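Local coordinates for protein phenolpthiocerol synthesis type-I polyketide synthase ppsA (Mycobacterium bovis, PDB 7AKC) that probably takes part in assembling the lipid core of phthiocerols and phenolphthiocerols, this piece being the acyltransferase domain, which in polyketide synthases loads the acyl extender unit, at residues Leu107-Ser112 / Gln272-Ala277; Met113-Ala118 / Ile241-Tyr246; Gly173-Pro178 / Pro267-Gln272; Leu296-Ile301 / Tyr314-Thr319. All coordinates share one frame; numbering follows the deposited sequence.

Contact 1: Leu107-Ser112 / Gln272-Ala277. With NA (sodium ion), chain C.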
loop_
_atom_site.group_PDB
_atom_site.type_symbol
_atom_site.label_atom_id
_atom_site.label_comp_id
_atom_site.label_asym_id
_atom_site.label_seq_id
_atom_site.Cartn_x
_atom_site.Cartn_y
_atom_site.Cartn_z
ATOM N N LEU A 107 -14.522 6.347 4.429
ATOM C CA LEU A 107 -13.911 5.528 3.410
ATOM C C LEU A 107 -12.486 5.210 3.854
ATOM O O LEU A 107 -11.849 5.992 4.574
ATOM C CB LEU A 107 -13.850 6.339 2.112
ATOM C CG LEU A 107 -13.434 5.579 0.873
ATOM C CD1 LEU A 107 -14.641 5.110 0.101
ATOM C CD2 LEU A 107 -12.568 6.448 -0.028
ATOM N N VAL A 108 -12.021 4.029 3.490
ATOM C CA VAL A 108 -10.637 3.653 3.785
ATOM C C VAL A 108 -9.897 3.267 2.512
ATOM O O VAL A 108 -10.491 2.747 1.575
ATOM C CB VAL A 108 -10.523 2.576 4.898
ATOM C CG1 VAL A 108 -11.149 3.056 6.206
ATOM C CG2 VAL A 108 -11.127 1.261 4.453
ATOM N N ILE A 109 -8.566 3.510 2.484
ATOM C CA ILE A 109 -7.708 3.110 1.382
ATOM C C ILE A 109 -6.473 2.523 2.007
ATOM O O ILE A 109 -5.847 3.141 2.851
ATOM C CB ILE A 109 -7.363 4.292 0.447
ATOM C CG1 ILE A 109 -8.644 4.835 -0.248
ATOM C CG2 ILE A 109 -6.331 3.862 -0.571
ATOM C CD1 ILE A 109 -8.445 6.094 -1.098
ATOM N N GLY A 110 -6.153 1.310 1.625
ATOM C CA GLY A 110 -4.961 0.627 2.113
ATOM C C GLY A 110 -3.959 0.560 0.977
ATOM O O GLY A 110 -4.301 0.148 -0.128
ATOM N N HIS A 111 -2.714 0.935 1.258
ATOM C CA HIS A 111 -1.573 0.961 0.349
ATOM C C HIS A 111 -0.727 -0.287 0.619
ATOM O O HIS A 111 -0.311 -0.529 1.760
ATOM C CB HIS A 111 -0.784 2.235 0.645
ATOM C CG HIS A 111 0.556 2.361 0.006
ATOM N ND1 HIS A 111 1.683 1.743 0.561
ATOM C CD2 HIS A 111 0.953 3.147 -1.022
ATOM C CE1 HIS A 111 2.708 2.128 -0.192
ATOM N NE2 HIS A 111 2.312 2.958 -1.167
ATOM N N SER A 112 -0.489 -1.104 -0.428
ATOM C CA SER A 112 0.326 -2.297 -0.331
ATOM C C SER A 112 -0.156 -3.230 0.829
ATOM O O SER A 112 -1.355 -3.472 0.955
ATOM C CB SER A 112 1.814 -1.899 -0.250
ATOM O OG SER A 112 2.687 -3.017 -0.110
ATOM N N GLN A 272 -4.535 5.882 -8.335
ATOM C CA GLN A 272 -5.861 5.655 -8.898
ATOM C C GLN A 272 -6.912 5.619 -7.809
ATOM O O GLN A 272 -7.985 6.181 -8.009
ATOM C CB GLN A 272 -5.892 4.333 -9.708
ATOM C CG GLN A 272 -4.939 4.280 -10.932
ATOM C CD GLN A 272 -3.522 3.831 -10.604
ATOM O OE1 GLN A 272 -3.092 3.758 -9.457
ATOM N NE2 GLN A 272 -2.782 3.476 -11.636
ATOM N N ALA A 273 -6.624 4.969 -6.652
ATOM C CA ALA A 273 -7.601 4.937 -5.561
ATOM C C ALA A 273 -7.793 6.333 -4.945
ATOM O O ALA A 273 -8.918 6.760 -4.718
ATOM C CB ALA A 273 -7.161 3.936 -4.483
ATOM N N ILE A 274 -6.697 7.069 -4.689
ATOM C CA ILE A 274 -6.798 8.429 -4.136
ATOM C C ILE A 274 -7.597 9.341 -5.108
ATOM O O ILE A 274 -8.474 10.084 -4.679
ATOM C CB ILE A 274 -5.357 8.993 -3.933
ATOM C CG1 ILE A 274 -4.602 8.243 -2.805
ATOM C CG2 ILE A 274 -5.371 10.518 -3.650
ATOM C CD1 ILE A 274 -5.295 8.374 -1.354
ATOM N N ALA A 275 -7.274 9.303 -6.397
ATOM C CA ALA A 275 -7.959 10.115 -7.405
ATOM C C ALA A 275 -9.453 9.816 -7.427
ATOM O O ALA A 275 -10.277 10.724 -7.568
ATOM C CB ALA A 275 -7.366 9.849 -8.781
ATOM N N SER A 276 -9.812 8.532 -7.274
ATOM C CA SER A 276 -11.246 8.154 -7.287
ATOM C C SER A 276 -11.923 8.735 -6.054
ATOM O O SER A 276 -13.031 9.274 -6.130
ATOM C CB SER A 276 -11.386 6.640 -7.277
ATOM O OG SER A 276 -12.752 6.255 -7.213
ATOM N N ALA A 277 -11.275 8.607 -4.894
ATOM C CA ALA A 277 -11.838 9.165 -3.647
ATOM C C ALA A 277 -12.012 10.684 -3.776
ATOM O O ALA A 277 -13.083 11.220 -3.461
ATOM C CB ALA A 277 -10.898 8.827 -2.473
HETATM NA NA NA C . -15.106 9.769 -5.351
HETATM O O HOH W 1 -15.013 7.604 -4.183
#

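Contact 2: Met113-Ala118 / Ile241-Tyr246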
loop_
_atom_site.group_PDB
_atom_site.type_symbol
_atom_site.label_atom_id
_atom_site.label_comp_id
_atom_site.label_asym_id
_atom_site.label_seq_id
_atom_site.Cartn_x
_atom_site.Cartn_y
_atom_site.Cartn_z
ATOM N N MET A 113 0.734 -3.665 1.711
ATOM C CA MET A 113 0.385 -4.502 2.855
ATOM C C MET A 113 -0.647 -3.845 3.804
ATOM O O MET A 113 -1.306 -4.542 4.566
ATOM C CB MET A 113 1.658 -4.931 3.595
ATOM C CG MET A 113 2.755 -5.465 2.681
ATOM S SD MET A 113 2.424 -7.131 2.063
ATOM C CE MET A 113 1.728 -6.746 0.374
ATOM N N GLY A 114 -0.848 -2.535 3.681
ATOM C CA GLY A 114 -1.807 -1.770 4.467
ATOM C C GLY A 114 -3.264 -2.062 4.153
ATOM O O GLY A 114 -4.149 -1.665 4.915
ATOM N N GLU A 115 -3.539 -2.713 3.000
ATOM C CA GLU A 115 -4.917 -3.049 2.615
ATOM C C GLU A 115 -5.532 -4.062 3.601
ATOM O O GLU A 115 -6.745 -4.067 3.775
ATOM C CB GLU A 115 -4.983 -3.544 1.157
ATOM C CG GLU A 115 -6.404 -3.834 0.705
ATOM C CD GLU A 115 -6.568 -3.608 -0.783
ATOM O OE1 GLU A 115 -6.940 -4.577 -1.477
ATOM O OE2 GLU A 115 -6.345 -2.469 -1.250
ATOM N N VAL A 116 -4.714 -4.876 4.299
ATOM C CA VAL A 116 -5.267 -5.778 5.335
ATOM C C VAL A 116 -5.922 -4.938 6.436
ATOM O O VAL A 116 -7.090 -5.173 6.781
ATOM C CB VAL A 116 -4.224 -6.747 5.931
ATOM C CG1 VAL A 116 -4.789 -7.467 7.160
ATOM C CG2 VAL A 116 -3.783 -7.755 4.894
ATOM N N ALA A 117 -5.191 -3.942 6.969
ATOM C CA ALA A 117 -5.740 -3.116 8.054
ATOM C C ALA A 117 -6.950 -2.319 7.616
ATOM O O ALA A 117 -7.890 -2.152 8.404
ATOM C CB ALA A 117 -4.670 -2.190 8.606
ATOM N N ALA A 118 -6.942 -1.843 6.359
ATOM C CA ALA A 118 -8.054 -1.093 5.784
ATOM C C ALA A 118 -9.254 -2.018 5.657
ATOM O O ALA A 118 -10.357 -1.609 6.011
ATOM C CB ALA A 118 -7.674 -0.525 4.408
ATOM N N ILE A 241 -14.613 1.167 0.969
ATOM C CA ILE A 241 -13.203 0.903 0.786
ATOM C C ILE A 241 -12.903 0.880 -0.700
ATOM O O ILE A 241 -13.704 0.366 -1.497
ATOM C CB ILE A 241 -12.785 -0.424 1.463
ATOM C CG1 ILE A 241 -11.282 -0.735 1.198
ATOM C CG2 ILE A 241 -13.712 -1.586 1.077
ATOM C CD1 ILE A 241 -10.692 -1.706 2.169
ATOM N N ILE A 242 -11.830 1.557 -1.066
ATOM C CA ILE A 242 -11.321 1.494 -2.418
ATOM C C ILE A 242 -10.068 0.647 -2.348
ATOM O O ILE A 242 -9.115 0.979 -1.618
ATOM C CB ILE A 242 -11.039 2.849 -3.086
ATOM C CG1 ILE A 242 -12.290 3.759 -3.000
ATOM C CG2 ILE A 242 -10.562 2.626 -4.531
ATOM C CD1 ILE A 242 -12.088 5.099 -3.572
ATOM N N SER A 243 -10.088 -0.507 -3.016
ATOM C CA SER A 243 -8.896 -1.365 -3.048
ATOM C C SER A 243 -7.844 -0.764 -3.973
ATOM O O SER A 243 -8.170 -0.171 -4.993
ATOM C CB SER A 243 -9.280 -2.738 -3.586
ATOM O OG SER A 243 -8.167 -3.612 -3.656
ATOM N N THR A 244 -6.580 -0.970 -3.646
ATOM C CA THR A 244 -5.473 -0.582 -4.507
ATOM C C THR A 244 -4.930 -1.822 -5.261
ATOM O O THR A 244 -3.911 -1.728 -5.981
ATOM C CB THR A 244 -4.360 0.061 -3.658
ATOM O OG1 THR A 244 -3.911 -0.848 -2.619
ATOM C CG2 THR A 244 -4.788 1.442 -3.070
ATOM N N THR A 245 -5.585 -2.966 -5.143
ATOM C CA THR A 245 -5.148 -4.198 -5.756
ATOM C C THR A 245 -5.330 -4.295 -7.269
ATOM O O THR A 245 -4.441 -4.851 -7.968
ATOM C CB THR A 245 -5.835 -5.376 -5.058
ATOM O OG1 THR A 245 -5.378 -5.405 -3.693
ATOM C CG2 THR A 245 -5.536 -6.723 -5.738
ATOM N N TYR A 246 -6.463 -3.785 -7.749
ATOM C CA TYR A 246 -6.829 -3.940 -9.172
ATOM C C TYR A 246 -6.793 -2.626 -9.953
ATOM O O TYR A 246 -7.122 -1.575 -9.412
ATOM C CB TYR A 246 -8.231 -4.547 -9.269
ATOM C CG TYR A 246 -8.445 -5.767 -8.415
ATOM C CD1 TYR A 246 -8.068 -7.019 -8.867
ATOM C CD2 TYR A 246 -9.025 -5.672 -7.163
ATOM C CE1 TYR A 246 -8.258 -8.148 -8.094
ATOM C CE2 TYR A 246 -9.216 -6.792 -6.376
ATOM C CZ TYR A 246 -8.832 -8.034 -6.843
ATOM O OH TYR A 246 -9.016 -9.148 -6.082
HETATM O O HOH W 2 -7.667 -0.494 0.128
#

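Contact 3: Gly173-Pro178 / Pro267-Gln272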
loop_
_atom_site.group_PDB
_atom_site.type_symbol
_atom_site.label_atom_id
_atom_site.label_comp_id
_atom_site.label_asym_id
_atom_site.label_seq_id
_atom_site.Cartn_x
_atom_site.Cartn_y
_atom_site.Cartn_z
ATOM N N GLY A 173 5.925 -1.454 -9.209
ATOM C CA GLY A 173 5.381 -1.899 -7.933
ATOM C C GLY A 173 4.286 -0.997 -7.383
ATOM O O GLY A 173 3.320 -1.507 -6.801
ATOM N N ILE A 174 4.480 0.336 -7.424
ATOM C CA ILE A 174 3.468 1.260 -6.845
ATOM C C ILE A 174 3.303 2.493 -7.694
ATOM O O ILE A 174 4.291 3.101 -8.126
ATOM C CB ILE A 174 3.840 1.708 -5.395
ATOM C CG1 ILE A 174 4.197 0.519 -4.482
ATOM C CG2 ILE A 174 2.737 2.613 -4.730
ATOM C CD1 ILE A 174 4.712 0.971 -3.032
ATOM N N TYR A 175 2.000 2.841 -7.979
ATOM C CA TYR A 175 1.698 4.080 -8.683
ATOM C C TYR A 175 1.531 5.124 -7.570
ATOM O O TYR A 175 0.457 5.183 -6.948
ATOM C CB TYR A 175 0.401 3.986 -9.518
ATOM C CG TYR A 175 0.441 2.994 -10.651
ATOM C CD1 TYR A 175 0.078 1.666 -10.451
ATOM C CD2 TYR A 175 0.751 3.400 -11.947
ATOM C CE1 TYR A 175 0.037 0.765 -11.513
ATOM C CE2 TYR A 175 0.709 2.508 -13.012
ATOM C CZ TYR A 175 0.334 1.199 -12.795
ATOM O OH TYR A 175 0.340 0.323 -13.837
ATOM N N ASN A 176 2.593 5.837 -7.215
ATOM C CA ASN A 176 2.520 6.823 -6.126
ATOM C C ASN A 176 1.688 8.021 -6.465
ATOM O O ASN A 176 0.778 8.392 -5.748
ATOM C CB ASN A 176 3.923 7.265 -5.681
ATOM C CG ASN A 176 4.353 6.605 -4.426
ATOM O OD1 ASN A 176 3.886 5.531 -4.082
ATOM N ND2 ASN A 176 5.291 7.211 -3.719
ATOM N N SER A 177 2.055 8.664 -7.573
ATOM C CA SER A 177 1.431 9.877 -8.037
ATOM C C SER A 177 1.887 10.034 -9.508
ATOM O O SER A 177 2.654 9.203 -10.027
ATOM C CB SER A 177 1.872 11.045 -7.145
ATOM O OG SER A 177 3.253 11.335 -7.352
ATOM N N PRO A 178 1.350 11.005 -10.231
ATOM C CA PRO A 178 1.653 11.095 -11.666
ATOM C C PRO A 178 3.121 11.124 -12.039
ATOM O O PRO A 178 3.474 10.545 -13.044
ATOM C CB PRO A 178 0.934 12.380 -12.101
ATOM C CG PRO A 178 -0.245 12.436 -11.136
ATOM C CD PRO A 178 0.335 11.999 -9.821
ATOM N N PRO A 267 0.722 -4.705 -8.858
ATOM C CA PRO A 267 1.114 -3.337 -8.501
ATOM C C PRO A 267 0.080 -2.718 -7.532
ATOM O O PRO A 267 -1.074 -3.180 -7.406
ATOM C CB PRO A 267 1.042 -2.560 -9.833
ATOM C CG PRO A 267 0.803 -3.520 -10.869
ATOM C CD PRO A 267 0.411 -4.847 -10.285
ATOM N N VAL A 268 0.511 -1.701 -6.814
ATOM C CA VAL A 268 -0.354 -0.990 -5.838
ATOM C C VAL A 268 -0.919 0.244 -6.558
ATOM O O VAL A 268 -0.146 1.164 -6.901
ATOM C CB VAL A 268 0.479 -0.535 -4.638
ATOM C CG1 VAL A 268 -0.395 0.286 -3.677
ATOM C CG2 VAL A 268 1.142 -1.726 -3.931
ATOM N N HIS A 269 -2.228 0.240 -6.833
ATOM C CA HIS A 269 -2.893 1.305 -7.604
ATOM C C HIS A 269 -3.279 2.458 -6.690
ATOM O O HIS A 269 -4.453 2.766 -6.514
ATOM C CB HIS A 269 -4.103 0.699 -8.398
ATOM C CG HIS A 269 -3.686 -0.385 -9.351
ATOM N ND1 HIS A 269 -3.522 -1.707 -8.944
ATOM C CD2 HIS A 269 -3.271 -0.275 -10.644
ATOM C CE1 HIS A 269 -3.076 -2.366 -10.012
ATOM N NE2 HIS A 269 -2.947 -1.553 -11.067
ATOM N N PHE A 270 -2.282 3.031 -6.002
ATOM C CA PHE A 270 -2.519 4.052 -4.980
ATOM C C PHE A 270 -3.001 5.344 -5.558
ATOM O O PHE A 270 -4.047 5.868 -5.138
ATOM C CB PHE A 270 -1.229 4.254 -4.163
ATOM C CG PHE A 270 -1.423 5.189 -2.994
ATOM C CD1 PHE A 270 -2.256 4.843 -1.935
ATOM C CD2 PHE A 270 -0.782 6.413 -2.955
ATOM C CE1 PHE A 270 -2.438 5.698 -0.860
ATOM C CE2 PHE A 270 -1.019 7.304 -1.912
ATOM C CZ PHE A 270 -1.839 6.940 -0.856
ATOM N N GLN A 271 -2.262 5.893 -6.574
ATOM C CA GLN A 271 -2.735 7.119 -7.218
ATOM C C GLN A 271 -4.214 7.005 -7.715
ATOM O O GLN A 271 -5.028 7.898 -7.515
ATOM C CB GLN A 271 -1.814 7.387 -8.406
ATOM C CG GLN A 271 -2.323 8.545 -9.264
ATOM C CD GLN A 271 -1.508 8.710 -10.510
ATOM O OE1 GLN A 271 -0.321 8.408 -10.555
ATOM N NE2 GLN A 271 -2.163 9.192 -11.564
ATOM N N GLN A 272 -4.535 5.882 -8.335
ATOM C CA GLN A 272 -5.861 5.655 -8.898
ATOM C C GLN A 272 -6.912 5.619 -7.809
ATOM O O GLN A 272 -7.985 6.181 -8.009
ATOM C CB GLN A 272 -5.892 4.333 -9.708
ATOM C CG GLN A 272 -4.939 4.280 -10.932
ATOM C CD GLN A 272 -3.522 3.831 -10.604
ATOM O OE1 GLN A 272 -3.092 3.758 -9.457
ATOM N NE2 GLN A 272 -2.782 3.476 -11.636
HETATM O O HOH W 3 -1.877 -2.089 -13.485
#

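Contact 4: Leu296-Ile301 / Tyr314-Thr319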
loop_
_atom_site.group_PDB
_atom_site.type_symbol
_atom_site.label_atom_id
_atom_site.label_comp_id
_atom_site.label_asym_id
_atom_site.label_seq_id
_atom_site.Cartn_x
_atom_site.Cartn_y
_atom_site.Cartn_z
ATOM N N LEU A 296 4.318 9.381 5.497
ATOM C CA LEU A 296 5.160 9.099 4.339
ATOM C C LEU A 296 4.416 9.210 2.998
ATOM O O LEU A 296 5.052 9.379 1.964
ATOM C CB LEU A 296 5.756 7.699 4.470
ATOM C CG LEU A 296 6.726 7.542 5.632
ATOM C CD1 LEU A 296 7.052 6.084 5.889
ATOM C CD2 LEU A 296 7.969 8.400 5.431
ATOM N N LEU A 297 3.088 9.125 3.024
ATOM C CA LEU A 297 2.263 9.191 1.816
ATOM C C LEU A 297 1.570 10.543 1.633
ATOM O O LEU A 297 0.874 10.702 0.628
ATOM C CB LEU A 297 1.208 8.064 1.851
ATOM C CG LEU A 297 1.753 6.618 1.976
ATOM C CD1 LEU A 297 0.627 5.612 2.172
ATOM C CD2 LEU A 297 2.578 6.232 0.777
ATOM N N THR A 298 1.731 11.507 2.584
ATOM C CA THR A 298 0.972 12.753 2.465
ATOM C C THR A 298 1.272 13.537 1.193
ATOM O O THR A 298 0.314 13.985 0.555
ATOM C CB THR A 298 1.070 13.607 3.717
ATOM O OG1 THR A 298 2.426 13.996 3.959
ATOM C CG2 THR A 298 0.493 12.884 4.899
ATOM N N GLN A 299 2.543 13.659 0.783
ATOM C CA GLN A 299 2.835 14.402 -0.449
ATOM C C GLN A 299 2.324 13.655 -1.684
ATOM O O GLN A 299 1.805 14.303 -2.591
ATOM C CB GLN A 299 4.301 14.834 -0.582
ATOM C CG GLN A 299 4.496 15.894 -1.680
ATOM C CD GLN A 299 3.883 17.253 -1.351
ATOM O OE1 GLN A 299 4.162 17.858 -0.299
ATOM N NE2 GLN A 299 3.083 17.790 -2.267
ATOM N N ALA A 300 2.349 12.309 -1.689
ATOM C CA ALA A 300 1.785 11.534 -2.807
ATOM C C ALA A 300 0.298 11.781 -2.944
ATOM O O ALA A 300 -0.221 11.844 -4.066
ATOM C CB ALA A 300 2.020 10.044 -2.603
ATOM N N ILE A 301 -0.403 11.897 -1.801
ATOM C CA ILE A 301 -1.837 12.162 -1.811
ATOM C C ILE A 301 -2.136 13.499 -2.471
ATOM O O ILE A 301 -2.942 13.559 -3.409
ATOM C CB ILE A 301 -2.371 12.035 -0.359
ATOM C CG1 ILE A 301 -2.366 10.543 0.039
ATOM C CG2 ILE A 301 -3.729 12.717 -0.177
ATOM C CD1 ILE A 301 -2.616 10.212 1.569
ATOM N N TYR A 314 -8.107 20.233 -0.901
ATOM C CA TYR A 314 -7.941 18.998 -0.153
ATOM C C TYR A 314 -7.021 19.222 1.053
ATOM O O TYR A 314 -6.135 20.072 1.016
ATOM C CB TYR A 314 -7.294 17.913 -1.028
ATOM C CG TYR A 314 -8.172 17.496 -2.177
ATOM C CD1 TYR A 314 -9.242 16.641 -1.982
ATOM C CD2 TYR A 314 -7.961 17.993 -3.452
ATOM C CE1 TYR A 314 -10.046 16.240 -3.040
ATOM C CE2 TYR A 314 -8.772 17.617 -4.520
ATOM C CZ TYR A 314 -9.856 16.792 -4.298
ATOM O OH TYR A 314 -10.613 16.393 -5.371
ATOM N N THR A 315 -7.206 18.422 2.094
ATOM C CA THR A 315 -6.352 18.468 3.268
ATOM C C THR A 315 -5.766 17.073 3.444
ATOM O O THR A 315 -6.497 16.089 3.377
ATOM C CB THR A 315 -7.138 18.910 4.494
ATOM O OG1 THR A 315 -7.501 20.276 4.328
ATOM C CG2 THR A 315 -6.332 18.768 5.766
ATOM N N SER A 316 -4.451 16.981 3.617
ATOM C CA SER A 316 -3.782 15.701 3.791
ATOM C C SER A 316 -2.956 15.783 5.051
ATOM O O SER A 316 -2.134 16.694 5.175
ATOM C CB SER A 316 -2.872 15.426 2.607
ATOM O OG SER A 316 -2.241 14.164 2.744
ATOM N N LEU A 317 -3.176 14.866 5.998
ATOM C CA LEU A 317 -2.421 14.893 7.254
ATOM C C LEU A 317 -2.105 13.505 7.802
ATOM O O LEU A 317 -2.725 12.523 7.419
ATOM C CB LEU A 317 -3.154 15.722 8.314
ATOM C CG LEU A 317 -4.594 15.317 8.592
ATOM C CD1 LEU A 317 -4.724 14.703 9.961
ATOM C CD2 LEU A 317 -5.502 16.527 8.547
ATOM N N GLY A 318 -1.155 13.452 8.729
ATOM C CA GLY A 318 -0.772 12.210 9.386
ATOM C C GLY A 318 -1.415 12.059 10.751
ATOM O O GLY A 318 -2.232 12.887 11.157
ATOM N N THR A 319 -1.034 11.001 11.478
ATOM C CA THR A 319 -1.533 10.698 12.810
ATOM C C THR A 319 -0.457 11.016 13.857
ATOM O O THR A 319 -0.717 11.763 14.796
ATOM C CB THR A 319 -2.013 9.246 12.849
ATOM O OG1 THR A 319 -3.138 9.122 11.977
ATOM C CG2 THR A 319 -2.383 8.801 14.245
#

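Contact 1: Leu107-Ser112 / Gln272-Ala277
L107 and I109 of strand 107-110 lie against A273 and A277 of helix 270-278, the axes of 107-110 and of helix residues 272-277 running nearly antiparallel at 165° and 9.6 Å apart at closest approach. This is the layer packing of a helix on the central parallel sheet of the acyltransferase's alpha/beta core, and no hydrogen bond joins the segments. I109 carries most of it. Its CG2 sits 4.0 Å from A273 CB, while the other branch, extended by a chi2 of 174°, sends CD1 along the helix surface. There I109 CD1 comes to 3.9 Å from A277 CB. It also meets I274 CD1 at 3.9 Å, the two isoleucine side chains crossing at about a right angle. L107 CD2 approaches A277 CB to 3.8 Å, so the A277 methyl is touched by both L107 and I109. Beyond its packed part the strand runs into G110-x-S112-x-G114, a pattern consistent with the nucleophile elbow of this family; S112 OG is hydrogen-bonded to H214 NE2. Near the end of the helix a sodium ion is bound by the backbone oxygens of S276, S279, A281 and G283 and by water 1, with S276 O 2.3 Å from the metal.

Contact 2: Met113-Ala118 / Ile241-Tyr246
E115 and the run S243-T245 form a buried polar contact in which one carboxylate, from helix 115-121, is gripped by the loop leaving edge strand 240-242 of the parallel sheet. With CG anti to the backbone N (chi1 -177°) and an extended chain, E115 reaches straight across to the loop. S243 OG donates to E115 OE1 over 2.7 Å, on the syn side and 23° out of the carboxylate plane. T245 OG1 donates to the same OE1 over 2.8 Å, but from above the plane and on the opposite face from S243. H259 NE2 is a further hydrogen-bond partner of OE1. The other oxygen, E115 OE2, takes the backbone N of T244 on its syn lone pair at 2.8 Å, a nearly straight bond (166°). Water 2 lies 2.7 Å from both E115 OE2 and I242 O. This many partners would probably keep the buried carboxylate ionised. S243 OG also accepts from T245 N at 3.0 Å, an ST turn that fixes the serine hydroxyl in place, while T244 OG1 bonds to G110 O. Next to this cluster A118 CB meets I241 CD1 at 3.9 Å. In this way the helix after what is probably the nucleophile elbow (GxSxG) of an alpha/beta acyltransferase is tied, through E115, to the loop after the adjacent strand.

Contact 3: Gly173-Pro178 / Pro267-Gln272
Y175 and H269 lie side by side and point the same way, their ring planes 25° apart but slid so far that the rings barely overlap (centroids 5.3 Å apart). The nearest atoms of this pair are Y175 CE1 and H269 CD2, at 3.6 Å. One face of the tyrosine ring is covered at its centre by the terminal amide of Q272, which stands almost perpendicular to it (86°); a bend at chi2 folds the glutamine chain back over the ring. P267 CB adds an oblique contact. I174 and V268 likewise run alongside each other, with I174 CG1 3.8 Å from V268 CG2. F270, by contrast, turns its ring edge to Y175 O and N176 O. Q271, its chain extended, passes CB by the carbonyls of Y175 and N176 and brings its terminal amide to S177 and P178.

Backbone bonds run beside them, round the single bridge of I174 with V268. V268 N donates to G173 O at 2.8 Å, and Y175 N to V268 O at 2.9 Å, nearly along the C=O axis. Where helix 270-278 begins, Q271 N gives its hydrogen to Y175 O over 2.8 Å, so the strand receives an N-H of the first helical turn.

H269, at the N-cap position, joins its ND1 to T244 O, and water 3, in the ring plane 2.7 Å from H269 NE2, also reaches Y175 OH. Since a carbonyl only accepts, ND1 presumably carries a proton. Three main-chain bonds, with Y175 packed beside them, join edge strand 171-177 of the antiparallel sheet to the start of helix 270-278.

Contact 4: Leu296-Ile301 / Tyr314-Thr319
T298 and S316 are the centre of a small surface contact between the start of helix 298-308 and strand 315-317, with CA atoms 5.7 Å apart. The polar part is a single weak hydrogen bond, S316 OG to T298 O at 3.4 Å. A chi1 of -178° puts the serine hydroxyl anti to its own backbone N, and from there it extends toward the first helical turn. The helix carbonyl is thus met by a strand side chain, at a length that implies only a modest attraction.

The rest is van der Waals packing round the same hydroxyl. T298 CB approaches S316 OG to 3.5 Å, and T298 CG2 continues over the strand backbone, ending 3.9 Å from L317 C. I301, one turn along, approaches the hydroxyl from another side: its CG2 lies 3.6 Å from S316 OG and 4.0 Å from S316 CB. The serine oxygen is thus flanked by T298 and I301. On its inner side I301 also packs against F288 of strand 287-290 and F270 of helix 270-278.

Each element is held separately by further hydrogen bonds. Within the helix, I301 N donates to L297 O at 3.0 Å. The E290 carboxylate takes the backbone N-H groups of L296 and L297, one on each oxygen, and the strand's own backbone pairs through L317 with F288 and E290. The whole is a beta-alpha-beta crossover, strand 287-290, helix 298-308 and strand 315-317, that completes one edge of the parallel sheet.

Following the chain from the N terminus, strand 107-110 opens the longest loop, which contact 1 closes at helix 270-278. Helix 115-121 follows directly, and contact 2 closes at 241-246, nested inside contact 1. Strand 171-177 opens contact 3 within that loop; it closes at 267-272, so contacts 2 and 3 cross, while contact 3 is also nested in contact 1. Contact 4 comes afterwards in series. T244 ties three of them: its OG1 meets G110 O and its O meets H269 N. Helix 270-278 serves contacts 1 and 3, and F270 and I274 pack on I301 of contact 4. Together they join the parallel sheet, its helices and the antiparallel subdomain.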